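Local coordinates for protein glycoside hydrolase family 31 (Trueperella pyogenes, PDB 5I0G) that degrades cycloalternan, a cyclic oligosaccharide of glucose, probably by hydrolysing its alpha-glucosidic linkages, and binds that sugar in its glycan pocket, at residues W298-E303 with V326-A331; G564-V569 with H591-H596. The protein carries 1 engineered substitution. All coordinates share one frame; numbering follows the deposited sequence.

Interaction 1: W298-E303 with V326-A331; sequences WASGNE and VVVIEA. With GLC (alpha-D-glucopyranose), chain B; GLC (alpha-D-glucopyranose), chain C.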
loop_
_atom_site.group_PDB
_atom_site.type_symbol
_atom_site.label_atom_id
_atom_site.label_comp_id
_atom_site.label_asym_id
_atom_site.label_seq_id
_atom_site.Cartn_x
_atom_site.Cartn_y
_atom_site.Cartn_z
ATOM N N TRP A 298 11.275 16.871 3.417
ATOM C CA TRP A 298 11.608 16.125 2.187
ATOM C C TRP A 298 10.997 16.853 0.999
ATOM O O TRP A 298 9.795 17.122 1.001
ATOM C CB TRP A 298 11.005 14.717 2.202
ATOM C CG TRP A 298 11.571 13.751 3.205
ATOM C CD1 TRP A 298 11.860 13.991 4.520
ATOM C CD2 TRP A 298 11.897 12.379 2.971
ATOM N NE1 TRP A 298 12.349 12.857 5.120
ATOM C CE2 TRP A 298 12.384 11.848 4.195
ATOM C CE3 TRP A 298 11.827 11.543 1.851
ATOM C CZ2 TRP A 298 12.798 10.517 4.329
ATOM C CZ3 TRP A 298 12.236 10.201 1.988
ATOM C CH2 TRP A 298 12.721 9.716 3.219
ATOM N N ALA A 299 11.812 17.128 -0.020
ATOM C CA ALA A 299 11.366 17.773 -1.268
ATOM C C ALA A 299 11.297 16.747 -2.394
ATOM O O ALA A 299 12.237 15.965 -2.562
ATOM C CB ALA A 299 12.337 18.881 -1.660
ATOM N N SER A 300 10.215 16.765 -3.173
ATOM C CA SER A 300 10.054 15.823 -4.280
ATOM C C SER A 300 9.185 16.382 -5.392
ATOM O O SER A 300 8.267 17.177 -5.166
ATOM C CB SER A 300 9.444 14.501 -3.760
ATOM O OG SER A 300 9.243 13.547 -4.801
ATOM N N GLY A 301 9.467 15.939 -6.604
ATOM C CA GLY A 301 8.640 16.276 -7.759
ATOM C C GLY A 301 9.052 15.462 -8.971
ATOM O O GLY A 301 10.211 15.501 -9.392
ATOM N N ASN A 302 8.103 14.731 -9.541
ATOM C CA ASN A 302 8.416 13.856 -10.653
ATOM C C ASN A 302 9.009 14.578 -11.874
ATOM O O ASN A 302 9.817 13.993 -12.587
ATOM C CB ASN A 302 7.209 13.022 -11.063
ATOM C CG ASN A 302 7.582 11.917 -12.025
ATOM O OD1 ASN A 302 7.443 12.083 -13.233
ATOM N ND2 ASN A 302 8.117 10.805 -11.508
ATOM N N GLU A 303 8.658 15.842 -12.090
ATOM C CA GLU A 303 9.173 16.577 -13.257
ATOM C C GLU A 303 10.568 17.210 -13.065
ATOM O O GLU A 303 11.067 17.927 -13.942
ATOM C CB GLU A 303 8.126 17.566 -13.753
ATOM C CG GLU A 303 6.878 16.823 -14.221
ATOM C CD GLU A 303 5.910 17.682 -14.987
ATOM O OE1 GLU A 303 5.084 17.118 -15.732
ATOM O OE2 GLU A 303 5.988 18.912 -14.867
ATOM N N VAL A 326 16.081 16.319 2.725
ATOM C CA VAL A 326 16.051 15.210 1.791
ATOM C C VAL A 326 15.477 15.669 0.442
ATOM O O VAL A 326 14.469 16.397 0.394
ATOM C CB VAL A 326 15.205 14.035 2.367
ATOM C CG1 VAL A 326 15.133 12.858 1.395
ATOM C CG2 VAL A 326 15.767 13.570 3.708
ATOM N N VAL A 327 16.116 15.241 -0.652
ATOM C CA VAL A 327 15.523 15.388 -1.980
ATOM C C VAL A 327 15.285 13.995 -2.551
ATOM O O VAL A 327 16.189 13.151 -2.551
ATOM C CB VAL A 327 16.337 16.317 -2.936
ATOM C CG1 VAL A 327 17.766 15.852 -3.144
ATOM C CG2 VAL A 327 15.630 16.458 -4.287
ATOM N N VAL A 328 14.053 13.747 -2.995
ATOM C CA VAL A 328 13.725 12.503 -3.687
ATOM C C VAL A 328 13.811 12.846 -5.161
ATOM O O VAL A 328 13.250 13.852 -5.597
ATOM C CB VAL A 328 12.327 11.959 -3.332
ATOM C CG1 VAL A 328 12.032 10.654 -4.081
ATOM C CG2 VAL A 328 12.185 11.749 -1.825
ATOM N N ILE A 329 14.560 12.036 -5.911
ATOM C CA ILE A 329 14.596 12.129 -7.377
ATOM C C ILE A 329 13.967 10.862 -7.968
ATOM O O ILE A 329 14.512 9.759 -7.807
ATOM C CB ILE A 329 16.033 12.287 -7.913
ATOM C CG1 ILE A 329 16.783 13.384 -7.141
ATOM C CG2 ILE A 329 16.004 12.600 -9.408
ATOM C CD1 ILE A 329 18.214 13.603 -7.594
ATOM N N GLU A 330 12.845 11.038 -8.672
ATOM C CA GLU A 330 12.120 9.936 -9.315
ATOM C C GLU A 330 12.504 9.719 -10.757
ATOM O O GLU A 330 12.818 8.581 -11.154
ATOM C CB GLU A 330 10.624 10.171 -9.229
ATOM C CG GLU A 330 10.097 10.142 -7.810
ATOM C CD GLU A 330 8.604 9.965 -7.759
ATOM O OE1 GLU A 330 7.918 10.366 -8.732
ATOM O OE2 GLU A 330 8.121 9.413 -6.750
ATOM N N ALA A 331 12.499 10.805 -11.537
ATOM C CA ALA A 331 12.856 10.742 -12.952
ATOM C C ALA A 331 14.348 10.984 -13.162
ATOM O O ALA A 331 14.763 12.006 -13.739
ATOM C CB ALA A 331 12.017 11.720 -13.768
HETATM C C1 GLC B . 6.397 8.249 -12.678
HETATM C C2 GLC B . 5.836 7.852 -14.026
HETATM C C3 GLC B . 6.434 6.530 -14.478
HETATM C C4 GLC B . 7.954 6.604 -14.484
HETATM C C5 GLC B . 8.462 7.088 -13.125
HETATM C C6 GLC B . 9.963 7.364 -13.097
HETATM O O2 GLC B . 4.422 7.717 -13.899
HETATM O O3 GLC B . 5.937 6.243 -15.791
HETATM O O4 GLC B . 8.467 5.305 -14.810
HETATM O O5 GLC B . 7.821 8.312 -12.757
HETATM O O6 GLC B . 10.251 8.568 -13.820
HETATM C C1 GLC C . 3.487 6.018 -8.601
HETATM C C2 GLC C . 3.599 6.650 -7.211
HETATM C C3 GLC C . 4.017 8.108 -7.319
HETATM C C4 GLC C . 5.240 8.303 -8.207
HETATM C C5 GLC C . 5.042 7.595 -9.537
HETATM C C6 GLC C . 6.303 7.632 -10.377
HETATM O O2 GLC C . 2.347 6.579 -6.502
HETATM O O3 GLC C . 4.305 8.661 -6.031
HETATM O O4 GLC C . 5.414 9.699 -8.450
HETATM O O5 GLC C . 4.687 6.222 -9.337
HETATM O O6 GLC C . 5.905 7.306 -11.704
HETATM O O HOH W 1 12.303 13.451 -10.111
HETATM O O HOH W 2 11.080 13.460 -7.330
#
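A first torsion of -169° swings the amide of N302 away from its own backbone nitrogen, while E330 has CG anti to its carbonyl carbon (chi1 -65°) and an extended chain beyond it; the two side chains cross at about a right angle. N302 ND2 donates to E330 OE1 at 2.8 Å, close to the amide plane and on the anti side of the carboxylate. ND2 also donates a hydrogen bond to O5 of the chain B glucose, at 2.8 Å. E330 OE1 takes a second bond, from O4 of the chain C glucose at 2.6 Å, and OE2 forms a salt bridge with K465 NZ. This ligand-binding end sits on the first beta-alpha-beta unit of the TIM barrel: strands 298-300 and 326-329 run parallel, helix 307-319 between them in sequence. A299 N bonds to V326 O (2.8 Å) and V328 N to A299 O (2.9 Å), with A299 and V327 packed against that helix. On the other face of the sheet, V326 CB lies over the five-membered ring of W298, whose NE1 goes to I294 O, and V328 CG2 meets its edge at CE3 (3.7 Å). Past the strands, one water links G301 N to V328 O and another links G301 O to A331 N.

Interaction 2: G564-V569 with H591-H596; sequences GFSGPV and HSEFHH. With GLC (alpha-D-glucopyranose), chain C.
The two loop segments run roughly the same way where they touch, 25° apart in direction, with F565 CA 4.3 Å from S592 CA. One backbone hydrogen bond, E593 N to F565 O at 3.0 Å, ties the two segments. The F565 ring is the centrepiece. E593 CB sits over one face, 3.8 Å from the ring centroid, while the H591 imidazole lies nearly parallel to the phenyl ring but slid so far along that the two barely overlap, their centroids 5.0 Å apart. H591 CG is anti to the backbone N (chi1 -177°), and NE2 donates a hydrogen bond to O4 of the chain C glucose at 3.0 Å and is also hydrogen-bonded to its O3 at 3.1 Å. S566 OG donates to E593 OE1 at 2.7 Å from above the carboxylate plane, and K201 bonds the same hydroxyl. E593 OE2 is hydrogen-bonded to Y200 OH and, weakly, to O2 of another glucose. F565, H591 and E593 thus line the sugar pocket at two barrel loops. Segment 564-569 leads from strand 558-561 to helix 572-582; segment 591-596 leaves strand 587-590 on the way to helix 606-613, where V569 packs on N608 and Q612.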
loop_
_atom_site.group_PDB
_atom_site.type_symbol
_atom_site.label_atom_id
_atom_site.label_comp_id
_atom_site.label_asym_id
_atom_site.label_seq_id
_atom_site.Cartn_x
_atom_site.Cartn_y
_atom_site.Cartn_z
ATOM N N GLY A 564 -1.870 16.489 -1.350
ATOM C CA GLY A 564 -2.054 15.735 -2.597
ATOM C C GLY A 564 -1.007 16.034 -3.669
ATOM O O GLY A 564 -0.521 17.184 -3.807
ATOM N N PHE A 565 -0.682 14.987 -4.429
ATOM C CA PHE A 565 0.309 15.042 -5.508
ATOM C C PHE A 565 -0.298 15.058 -6.920
ATOM O O PHE A 565 0.395 15.430 -7.863
ATOM C CB PHE A 565 1.370 13.893 -5.326
ATOM C CG PHE A 565 1.180 12.671 -6.216
ATOM C CD1 PHE A 565 -0.018 11.951 -6.244
ATOM C CD2 PHE A 565 2.242 12.205 -6.991
ATOM C CE1 PHE A 565 -0.163 10.831 -7.061
ATOM C CE2 PHE A 565 2.114 11.083 -7.802
ATOM C CZ PHE A 565 0.910 10.389 -7.845
ATOM N N SER A 566 -1.557 14.653 -7.070
ATOM C CA SER A 566 -2.142 14.418 -8.410
ATOM C C SER A 566 -3.140 15.490 -8.827
ATOM O O SER A 566 -3.883 16.007 -7.992
ATOM C CB SER A 566 -2.832 13.056 -8.472
ATOM O OG SER A 566 -3.290 12.807 -9.791
ATOM N N GLY A 567 -3.136 15.808 -10.120
ATOM C CA GLY A 567 -4.020 16.816 -10.688
ATOM C C GLY A 567 -3.588 18.259 -10.394
ATOM O O GLY A 567 -2.473 18.495 -9.934
ATOM N N PRO A 568 -4.484 19.237 -10.641
ATOM C CA PRO A 568 -4.154 20.646 -10.419
ATOM C C PRO A 568 -3.603 20.904 -9.006
ATOM O O PRO A 568 -3.948 20.187 -8.060
ATOM C CB PRO A 568 -5.503 21.357 -10.613
ATOM C CG PRO A 568 -6.294 20.445 -11.493
ATOM C CD PRO A 568 -5.892 19.066 -11.057
ATOM N N VAL A 569 -2.740 21.897 -8.864
ATOM C CA VAL A 569 -2.204 22.193 -7.540
ATOM C C VAL A 569 -3.333 22.428 -6.533
ATOM O O VAL A 569 -4.417 22.891 -6.897
ATOM C CB VAL A 569 -1.241 23.405 -7.538
ATOM C CG1 VAL A 569 -0.022 23.110 -8.409
ATOM C CG2 VAL A 569 -1.943 24.702 -7.962
ATOM N N HIS A 591 5.199 16.480 -2.801
ATOM C CA HIS A 591 5.411 15.651 -3.979
ATOM C C HIS A 591 4.435 16.048 -5.099
ATOM O O HIS A 591 3.394 16.623 -4.825
ATOM C CB HIS A 591 5.221 14.184 -3.577
ATOM C CG HIS A 591 5.478 13.207 -4.679
ATOM N ND1 HIS A 591 6.539 13.329 -5.559
ATOM C CD2 HIS A 591 4.820 12.076 -5.035
ATOM C CE1 HIS A 591 6.495 12.343 -6.431
ATOM N NE2 HIS A 591 5.475 11.556 -6.125
ATOM N N SER A 592 4.788 15.763 -6.348
ATOM C CA SER A 592 3.933 16.073 -7.490
ATOM C C SER A 592 4.083 15.022 -8.598
ATOM O O SER A 592 5.183 14.556 -8.879
ATOM C CB SER A 592 4.268 17.469 -8.062
ATOM O OG SER A 592 5.612 17.509 -8.532
ATOM N N GLU A 593 2.961 14.706 -9.236
ATOM C CA GLU A 593 2.873 13.658 -10.245
ATOM C C GLU A 593 3.368 14.117 -11.614
ATOM O O GLU A 593 3.314 15.305 -11.927
ATOM C CB GLU A 593 1.419 13.229 -10.390
ATOM C CG GLU A 593 1.259 11.903 -11.107
ATOM C CD GLU A 593 -0.177 11.442 -11.187
ATOM O OE1 GLU A 593 -1.081 12.324 -11.238
ATOM O OE2 GLU A 593 -0.358 10.194 -11.214
ATOM N N PHE A 594 3.824 13.164 -12.427
ATOM C CA PHE A 594 4.138 13.400 -13.858
ATOM C C PHE A 594 2.954 14.043 -14.600
ATOM O O PHE A 594 1.823 13.634 -14.422
ATOM C CB PHE A 594 4.507 12.086 -14.584
ATOM C CG PHE A 594 5.041 12.289 -15.981
ATOM C CD1 PHE A 594 6.274 12.914 -16.191
ATOM C CD2 PHE A 594 4.314 11.856 -17.096
ATOM C CE1 PHE A 594 6.770 13.107 -17.481
ATOM C CE2 PHE A 594 4.809 12.052 -18.392
ATOM C CZ PHE A 594 6.038 12.671 -18.585
ATOM N N HIS A 595 3.248 15.030 -15.439
ATOM C CA HIS A 595 2.233 15.769 -16.190
ATOM C C HIS A 595 2.783 16.237 -17.569
ATOM O O HIS A 595 2.378 17.279 -18.104
ATOM C CB HIS A 595 1.778 16.930 -15.280
ATOM C CG HIS A 595 0.680 17.767 -15.838
ATOM N ND1 HIS A 595 0.796 19.137 -15.982
ATOM C CD2 HIS A 595 -0.554 17.440 -16.284
ATOM C CE1 HIS A 595 -0.320 19.615 -16.499
ATOM N NE2 HIS A 595 -1.154 18.606 -16.685
ATOM N N HIS A 596 3.710 15.449 -18.132
ATOM C CA HIS A 596 4.296 15.689 -19.473
ATOM C C HIS A 596 4.991 17.042 -19.637
ATOM O O HIS A 596 5.097 17.535 -20.755
ATOM C CB HIS A 596 3.237 15.512 -20.587
ATOM C CG HIS A 596 2.656 14.134 -20.658
ATOM N ND1 HIS A 596 3.230 13.117 -21.402
ATOM C CD2 HIS A 596 1.550 13.603 -20.085
ATOM C CE1 HIS A 596 2.500 12.023 -21.282
ATOM N NE2 HIS A 596 1.475 12.291 -20.489
HETATM C C1 GLC C . 3.487 6.018 -8.601
HETATM C C2 GLC C . 3.599 6.650 -7.211
HETATM C C3 GLC C . 4.017 8.108 -7.319
HETATM C C4 GLC C . 5.240 8.303 -8.207
HETATM C C5 GLC C . 5.042 7.595 -9.537
HETATM C C6 GLC C . 6.303 7.632 -10.377
HETATM O O2 GLC C . 2.347 6.579 -6.502
HETATM O O3 GLC C . 4.305 8.661 -6.031
HETATM O O4 GLC C . 5.414 9.699 -8.450
HETATM O O5 GLC C . 4.687 6.222 -9.337
HETATM O O6 GLC C . 5.905 7.306 -11.704
#

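In the fold
Interactions 1 and 2 occupy adjoining parts of the same barrel mouth, their centres about 12 Å apart. Strand 298-300 of interaction 1 lies next to strand 587-590, which feeds the 591-596 loop of interaction 2, and this pairing of first and last strands closes the barrel. The contact carries on into the loops: N302 N is 3.0 Å from S592 O, and E303 OE1 is 2.8 Å from H595 N, both probable hydrogen bonds. S300 OG makes a weak bond to H591 ND1. Together the two contacts contribute N302, E330, A331, F565, H591 and E593 to the glycan pocket, and E330 and H591 converge on the same O4 of the chain C glucose.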